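Local atomic coordinates of extracellular ligand-binding receptor (Desulfohalobium retbaense DSM 5692, PDB entry 5ERE), a protein that binds 2-oxo-4-methylpentanoic acid (ketoleucine), cytosine and calcium, and probably acts as an extracellular solute receptor with a tandem PAS-like sensor region. Residues R414-H419 / G447-S452; A349-L354 / H440-Q445. All coordinates share one frame; numbering follows the deposited sequence.

Contact 1: R414-H419 / G447-S452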
ATOM      1  N   ARG A 414      28.770  13.231 -25.122  1.00 38.57           N
ATOM      2  CA  ARG A 414      29.049  11.812 -25.267  1.00 45.07           C
ATOM      3  C   ARG A 414      28.440  11.257 -26.539  1.00 46.30           C
ATOM      4  O   ARG A 414      29.054  10.459 -27.235  1.00 43.41           O
ATOM      5  CB  ARG A 414      28.539  11.058 -24.055  1.00 42.92           C
ATOM      6  CG  ARG A 414      29.370  11.365 -22.813  1.00 40.90           C
ATOM      7  CD  ARG A 414      29.047  10.457 -21.662  1.00 41.85           C
ATOM      8  NE  ARG A 414      27.760  10.743 -21.016  1.00 49.74           N
ATOM      9  CZ  ARG A 414      26.697   9.937 -21.033  1.00 42.44           C
ATOM     10  NH1 ARG A 414      26.726   8.768 -21.662  1.00 43.44           N
ATOM     11  NH2 ARG A 414      25.597  10.295 -20.399  1.00 39.50           N
ATOM     12  N   LEU A 415      27.223  11.679 -26.853  1.00 39.52           N
ATOM     13  CA  LEU A 415      26.577  11.190 -28.078  1.00 42.95           C
ATOM     14  C   LEU A 415      27.366  11.665 -29.303  1.00 44.52           C
ATOM     15  O   LEU A 415      27.537  10.936 -30.297  1.00 40.35           O
ATOM     16  CB  LEU A 415      25.117  11.655 -28.146  1.00 37.87           C
ATOM     17  CG  LEU A 415      24.326  11.157 -29.372  1.00 38.41           C
ATOM     18  CD1 LEU A 415      22.887  10.843 -29.009  1.00 38.60           C
ATOM     19  CD2 LEU A 415      24.406  12.175 -30.473  1.00 40.55           C
ATOM     20  N   HIS A 416      27.862  12.892 -29.220  1.00 43.81           N
ATOM     21  CA  HIS A 416      28.620  13.473 -30.312  1.00 53.20           C
ATOM     22  C   HIS A 416      29.969  12.778 -30.494  1.00 54.82           C
ATOM     23  O   HIS A 416      30.430  12.608 -31.613  1.00 51.48           O
ATOM     24  CB  HIS A 416      28.815  14.966 -30.074  1.00 46.95           C
ATOM     25  CG  HIS A 416      27.611  15.780 -30.436  1.00 57.07           C
ATOM     26  ND1 HIS A 416      27.598  17.157 -30.407  1.00 63.74           N
ATOM     27  CD2 HIS A 416      26.377  15.399 -30.842  1.00 53.98           C
ATOM     28  CE1 HIS A 416      26.414  17.593 -30.791  1.00 61.39           C
ATOM     29  NE2 HIS A 416      25.654  16.545 -31.068  1.00 49.99           N
ATOM     30  N   GLU A 417      30.566  12.358 -29.386  1.00 48.67           N
ATOM     31  CA  GLU A 417      31.839  11.655 -29.415  1.00 54.28           C
ATOM     32  C   GLU A 417      31.722  10.147 -29.653  1.00 55.82           C
ATOM     33  O   GLU A 417      32.728   9.517 -29.951  1.00 56.97           O
ATOM     34  CB  GLU A 417      32.579  11.907 -28.103  1.00 42.23           C
ATOM     35  CG  GLU A 417      33.055  13.332 -27.917  1.00 46.89           C
ATOM     36  CD  GLU A 417      33.965  13.782 -29.041  1.00 52.74           C
ATOM     37  OE1 GLU A 417      34.975  13.090 -29.286  1.00 59.57           O
ATOM     38  OE2 GLU A 417      33.668  14.814 -29.684  1.00 56.59           O
ATOM     39  N   THR A 418      30.520   9.570 -29.525  1.00 52.33           N
ATOM     40  CA  THR A 418      30.343   8.115 -29.690  1.00 46.59           C
ATOM     41  C   THR A 418      29.434   7.774 -30.874  1.00 47.24           C
ATOM     42  O   THR A 418      29.510   6.690 -31.439  1.00 46.05           O
ATOM     43  CB  THR A 418      29.763   7.440 -28.388  1.00 52.24           C
ATOM     44  OG1 THR A 418      28.449   7.952 -28.086  1.00 46.62           O
ATOM     45  CG2 THR A 418      30.708   7.662 -27.177  1.00 46.79           C
ATOM     46  N   HIS A 419      28.598   8.725 -31.255  1.00 46.65           N
ATOM     47  CA  HIS A 419      27.475   8.495 -32.169  1.00 52.09           C
ATOM     48  C   HIS A 419      26.728   7.219 -31.761  1.00 48.59           C
ATOM     49  O   HIS A 419      26.323   6.411 -32.597  1.00 42.66           O
ATOM     50  CB  HIS A 419      27.950   8.430 -33.631  1.00 53.35           C
ATOM     51  CG  HIS A 419      28.469   9.736 -34.170  1.00 50.11           C
ATOM     52  ND1 HIS A 419      28.942   9.871 -35.460  1.00 52.78           N
ATOM     53  CD2 HIS A 419      28.597  10.957 -33.597  1.00 52.39           C
ATOM     54  CE1 HIS A 419      29.329  11.121 -35.660  1.00 55.29           C
ATOM     55  NE2 HIS A 419      29.137  11.799 -34.543  1.00 52.55           N
ATOM     56  N   GLY A 447      24.094   7.125 -44.313  1.00 86.51           N
ATOM     57  CA  GLY A 447      24.859   6.784 -43.121  1.00 72.49           C
ATOM     58  C   GLY A 447      25.512   7.961 -42.406  1.00 65.63           C
ATOM     59  O   GLY A 447      26.245   7.779 -41.438  1.00 59.66           O
ATOM     60  N   GLY A 448      25.246   9.176 -42.868  1.00 70.54           N
ATOM     61  CA  GLY A 448      25.864  10.345 -42.273  1.00 72.93           C
ATOM     62  C   GLY A 448      25.127  10.819 -41.034  1.00 69.26           C
ATOM     63  O   GLY A 448      23.901  10.886 -41.029  1.00 70.83           O
ATOM     64  N   PHE A 449      25.885  11.173 -40.000  1.00 57.32           N
ATOM     65  CA  PHE A 449      25.329  11.654 -38.738  1.00 58.47           C
ATOM     66  C   PHE A 449      24.718  13.031 -38.905  1.00 55.33           C
ATOM     67  O   PHE A 449      25.377  13.944 -39.391  1.00 57.46           O
ATOM     68  CB  PHE A 449      26.429  11.688 -37.668  1.00 62.08           C
ATOM     69  CG  PHE A 449      25.990  12.253 -36.341  1.00 56.14           C
ATOM     70  CD1 PHE A 449      25.230  11.497 -35.469  1.00 53.09           C
ATOM     71  CD2 PHE A 449      26.363  13.525 -35.956  1.00 53.67           C
ATOM     72  CE1 PHE A 449      24.832  12.007 -34.251  1.00 50.05           C
ATOM     73  CE2 PHE A 449      25.978  14.037 -34.736  1.00 51.65           C
ATOM     74  CZ  PHE A 449      25.209  13.275 -33.881  1.00 46.23           C
ATOM     75  N   ILE A 450      23.469  13.191 -38.482  1.00 56.60           N
ATOM     76  CA  ILE A 450      22.795  14.479 -38.636  1.00 56.53           C
ATOM     77  C   ILE A 450      22.280  15.057 -37.308  1.00 54.61           C
ATOM     78  O   ILE A 450      21.736  16.141 -37.286  1.00 56.77           O
ATOM     79  CB  ILE A 450      21.651  14.358 -39.643  1.00 55.96           C
ATOM     80  CG1 ILE A 450      20.541  13.426 -39.155  1.00 59.13           C
ATOM     81  CG2 ILE A 450      22.202  13.831 -40.968  1.00 58.79           C
ATOM     82  CD1 ILE A 450      19.310  13.423 -40.082  1.00 59.46           C
ATOM     83  N   GLY A 451      22.482  14.342 -36.203  1.00 58.92           N
ATOM     84  CA  GLY A 451      22.063  14.835 -34.903  1.00 49.20           C
ATOM     85  C   GLY A 451      21.392  13.764 -34.088  1.00 46.05           C
ATOM     86  O   GLY A 451      21.739  12.581 -34.183  1.00 40.21           O
ATOM     87  N   SER A 452      20.397  14.152 -33.302  1.00 47.26           N
ATOM     88  CA  SER A 452      19.843  13.214 -32.337  1.00 50.82           C
ATOM     89  C   SER A 452      18.400  13.521 -32.020  1.00 42.12           C
ATOM     90  O   SER A 452      17.933  14.639 -32.218  1.00 43.83           O
ATOM     91  CB  SER A 452      20.667  13.229 -31.041  1.00 45.29           C
ATOM     92  OG  SER A 452      20.680  14.539 -30.472  1.00 40.69           O
TER
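F449 and H419 stack face to face where the end of helix 410-418 packs on the antiparallel sheet of the PAS-like (Cache family) sensor domain. The ring centroids are 3.9 Å apart and the planes are only 11° from parallel. The overlap is partial. H419 NE2 sits over one face of the phenyl ring, displaced toward the rim, 3.6 Å from F449 CD2. The backbone N of G451 covers the opposite face of the phenyl, over its centre. The ring is therefore clamped between the H419 ring, just past the helix end, and the backbone of its own strand. CB of F449 points at the helix, and CG lies anti to the backbone N (chi1 176°), which sets the ring between H419 and the backbone of G451. H419 is the first residue beyond the helix and has positive phi. Its N still bonds to L415 O at 2.6 Å, which ties it to the last turn of the helix. L415 O also lies at the edge of the H419 ring, in the ring plane.

L415 meets the phenyl ring of F449 at its edge. Its CD2 lies 3.7 Å from F449 CZ. The other methyl, CD1, touches S452 CB at 3.8 Å. The hydroxyl of S452 is engaged elsewhere, hydrogen-bonded to E439 of the neighbouring strand. H416 completes an aromatic cluster, with its ring plane turned 82° to that of F449.

If F449 were replaced by an alanine, the H419 ring would probably lose its stacking partner and a gap would be likely to open beside L415 CD2. H416 NE2 is buried by the contact and has no polar partner in the model. The neighbouring ring atom CD2 of H416 makes the approach, 3.9 Å from F449 CZ.

Contact 2: A349-L354 / H440-Q445; sequences AAAEQL and HPVFDQ
H440 begins the contact by laying its CB against A351 CB, 4.1 Å away, where the long helix 324-357 lies along one face of the PAS-like antiparallel sheet. Helix and strand run nearly in the same direction. The axes of helix segment 349-354 and strand segment 440-443 make an angle of 19° and come within 7.1 Å. The small side chain of A351, which points at the strand, is consistent with so close an approach. The imidazole of H440 leaves the contact: CG is anti to the carbonyl carbon (chi1 -77°), and NE2 is hydrogen-bonded to D344, earlier on the same helix.

P441 follows and takes part mainly through its backbone. Its O lies 3.5 Å from A351 CB, while its CB points away from the helix.

V442 has the largest buried surface of the contact, and its CA is 5.2 Å from that of A351. CG2 packs on A351 CB at 3.9 Å. CG1 lies near A351 O and meets L354 CB at 4.0 Å. The valine thus straddles two helical positions three residues apart. L354 also touches A364 and I367 of helix 362-374, which extends the apolar layer beyond the strand.

F443 takes part through its backbone; its side chain packs on H419. Its O is hydrogen-bonded to the hydroxyl of S355, the residue after L354. D444 then leaves the strand, and its OD1 accepts a hydrogen bond from G448 N across the hairpin turn. No direct hydrogen bond joins the two segments. One water links them instead: it donates to A351 O at 2.8 Å and accepts from F443 N at 3.1 Å.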
ATOM      1  N   ALA A 349      13.270   3.718 -32.508  1.00 50.59           N
ATOM      2  CA  ALA A 349      12.360   3.703 -33.657  1.00 49.53           C
ATOM      3  C   ALA A 349      12.220   5.092 -34.258  1.00 56.55           C
ATOM      4  O   ALA A 349      12.185   5.237 -35.477  1.00 48.23           O
ATOM      5  CB  ALA A 349      10.980   3.180 -33.261  1.00 48.84           C
ATOM      6  N   ALA A 350      12.146   6.121 -33.413  1.00 53.80           N
ATOM      7  CA  ALA A 350      11.947   7.461 -33.939  1.00 33.40           C
ATOM      8  C   ALA A 350      13.181   7.911 -34.702  1.00 44.02           C
ATOM      9  O   ALA A 350      13.075   8.604 -35.721  1.00 41.53           O
ATOM     10  CB  ALA A 350      11.577   8.460 -32.819  1.00 33.64           C
ATOM     11  N   ALA A 351      14.356   7.470 -34.264  1.00 42.17           N
ATOM     12  CA  ALA A 351      15.568   7.867 -34.954  1.00 49.14           C
ATOM     13  C   ALA A 351      15.604   7.226 -36.330  1.00 44.35           C
ATOM     14  O   ALA A 351      16.065   7.830 -37.284  1.00 45.55           O
ATOM     15  CB  ALA A 351      16.798   7.484 -34.147  1.00 40.02           C
ATOM     16  N   GLU A 352      15.106   6.004 -36.421  1.00 47.46           N
ATOM     17  CA  GLU A 352      15.093   5.278 -37.684  1.00 54.84           C
ATOM     18  C   GLU A 352      14.252   6.067 -38.660  1.00 57.78           C
ATOM     19  O   GLU A 352      14.666   6.301 -39.785  1.00 61.84           O
ATOM     20  CB  GLU A 352      14.556   3.857 -37.507  1.00 51.11           C
ATOM     21  N   GLN A 353      13.102   6.537 -38.195  1.00 54.58           N
ATOM     22  CA  GLN A 353      12.184   7.307 -39.032  1.00 54.85           C
ATOM     23  C   GLN A 353      12.753   8.676 -39.438  1.00 62.13           C
ATOM     24  O   GLN A 353      12.549   9.132 -40.560  1.00 61.96           O
ATOM     25  CB  GLN A 353      10.857   7.511 -38.309  1.00 46.08           C
ATOM     26  CG  GLN A 353      10.054   6.259 -38.070  1.00 52.96           C
ATOM     27  CD  GLN A 353       8.913   6.506 -37.088  1.00 67.50           C
ATOM     28  OE1 GLN A 353       8.117   7.426 -37.266  1.00 70.83           O
ATOM     29  NE2 GLN A 353       8.857   5.707 -36.023  1.00 75.74           N
ATOM     30  N   LEU A 354      13.489   9.330 -38.547  1.00 54.88           N
ATOM     31  CA  LEU A 354      13.953  10.680 -38.845  1.00 49.93           C
ATOM     32  C   LEU A 354      15.057  10.674 -39.902  1.00 52.84           C
ATOM     33  O   LEU A 354      15.448  11.728 -40.426  1.00 50.42           O
ATOM     34  CB  LEU A 354      14.427  11.371 -37.582  1.00 57.63           C
ATOM     35  CG  LEU A 354      13.313  11.790 -36.624  1.00 54.04           C
ATOM     36  CD1 LEU A 354      13.900  11.899 -35.211  1.00 49.82           C
ATOM     37  CD2 LEU A 354      12.669  13.114 -37.082  1.00 53.42           C
ATOM     38  N   HIS A 440      18.927   9.172 -28.874  1.00 40.48           N
ATOM     39  CA  HIS A 440      19.515   8.306 -29.889  1.00 39.36           C
ATOM     40  C   HIS A 440      20.033   9.159 -31.034  1.00 42.22           C
ATOM     41  O   HIS A 440      19.396  10.149 -31.419  1.00 43.37           O
ATOM     42  CB  HIS A 440      18.509   7.277 -30.408  1.00 38.45           C
ATOM     43  CG  HIS A 440      18.285   6.128 -29.478  1.00 38.10           C
ATOM     44  ND1 HIS A 440      18.585   4.828 -29.823  1.00 44.89           N
ATOM     45  CD2 HIS A 440      17.811   6.081 -28.213  1.00 47.92           C
ATOM     46  CE1 HIS A 440      18.276   4.028 -28.814  1.00 41.12           C
ATOM     47  NE2 HIS A 440      17.810   4.765 -27.826  1.00 46.59           N
ATOM     48  N   PRO A 441      21.179   8.761 -31.600  1.00 38.91           N
ATOM     49  CA  PRO A 441      21.673   9.445 -32.792  1.00 42.71           C
ATOM     50  C   PRO A 441      20.829   9.131 -34.009  1.00 45.90           C
ATOM     51  O   PRO A 441      20.200   8.063 -34.108  1.00 40.44           O
ATOM     52  CB  PRO A 441      23.089   8.885 -32.961  1.00 43.17           C
ATOM     53  CG  PRO A 441      23.004   7.503 -32.391  1.00 48.09           C
ATOM     54  CD  PRO A 441      22.029   7.601 -31.244  1.00 50.90           C
ATOM     55  N   VAL A 442      20.848  10.074 -34.930  1.00 40.75           N
ATOM     56  CA  VAL A 442      20.157   9.947 -36.200  1.00 43.55           C
ATOM     57  C   VAL A 442      21.115  10.022 -37.369  1.00 43.38           C
ATOM     58  O   VAL A 442      21.945  10.916 -37.438  1.00 44.36           O
ATOM     59  CB  VAL A 442      19.097  11.049 -36.382  1.00 47.99           C
ATOM     60  CG1 VAL A 442      18.390  10.883 -37.729  1.00 46.00           C
ATOM     61  CG2 VAL A 442      18.108  11.041 -35.219  1.00 44.59           C
ATOM     62  N   PHE A 443      20.937   9.112 -38.329  1.00 53.42           N
ATOM     63  CA  PHE A 443      21.776   9.077 -39.525  1.00 63.13           C
ATOM     64  C   PHE A 443      20.913   9.166 -40.784  1.00 57.43           C
ATOM     65  O   PHE A 443      19.848   8.542 -40.852  1.00 58.59           O
ATOM     66  CB  PHE A 443      22.629   7.795 -39.561  1.00 60.28           C
ATOM     67  CG  PHE A 443      23.393   7.537 -38.289  1.00 54.00           C
ATOM     68  CD1 PHE A 443      22.794   6.878 -37.233  1.00 48.77           C
ATOM     69  CD2 PHE A 443      24.694   7.972 -38.149  1.00 52.08           C
ATOM     70  CE1 PHE A 443      23.489   6.664 -36.058  1.00 51.24           C
ATOM     71  CE2 PHE A 443      25.386   7.753 -36.997  1.00 50.89           C
ATOM     72  CZ  PHE A 443      24.783   7.096 -35.948  1.00 42.76           C
ATOM     73  N   ASP A 444      21.369   9.923 -41.782  1.00 63.57           N
ATOM     74  CA  ASP A 444      20.609  10.046 -43.041  1.00 68.27           C
ATOM     75  C   ASP A 444      20.673   8.745 -43.848  1.00 69.65           C
ATOM     76  O   ASP A 444      21.248   7.740 -43.397  1.00 63.80           O
ATOM     77  CB  ASP A 444      21.118  11.226 -43.882  1.00 65.75           C
ATOM     78  CG  ASP A 444      22.588  11.087 -44.303  1.00 70.27           C
ATOM     79  OD1 ASP A 444      23.100   9.958 -44.499  1.00 64.83           O
ATOM     80  OD2 ASP A 444      23.244  12.135 -44.450  1.00 70.53           O
ATOM     81  N   GLN A 445      20.099   8.775 -45.044  1.00 73.82           N
ATOM     82  CA  GLN A 445      19.998   7.593 -45.899  1.00 75.58           C
ATOM     83  C   GLN A 445      21.379   7.022 -46.273  1.00 78.50           C
ATOM     84  O   GLN A 445      21.529   5.811 -46.461  1.00 74.64           O
ATOM     85  CB  GLN A 445      19.195   7.941 -47.161  1.00 64.83           C
TER
HETATM   86  O   HOH W   1      18.690   6.958 -37.939  1.00 50.20           O

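Contacts 1 and 2 pack on opposite faces of one beta hairpin, formed by strands 434-443 and 449-457. Their centres are 10 Å apart. The hairpin joins them through V442: its N lies 2.8 Å from G451 O and its O lies 2.9 Å from I450 N, both probable hydrogen bonds. P441, facing away from contact 2, packs against L415 and F449 of contact 1. The helix 410-418 side is nearer the cytosine pocket. The side chain of S452 is about 8 Å from the bound cytosine, that of H440 about 12 Å. E439, the partner of S452 in contact 1, lines the pocket.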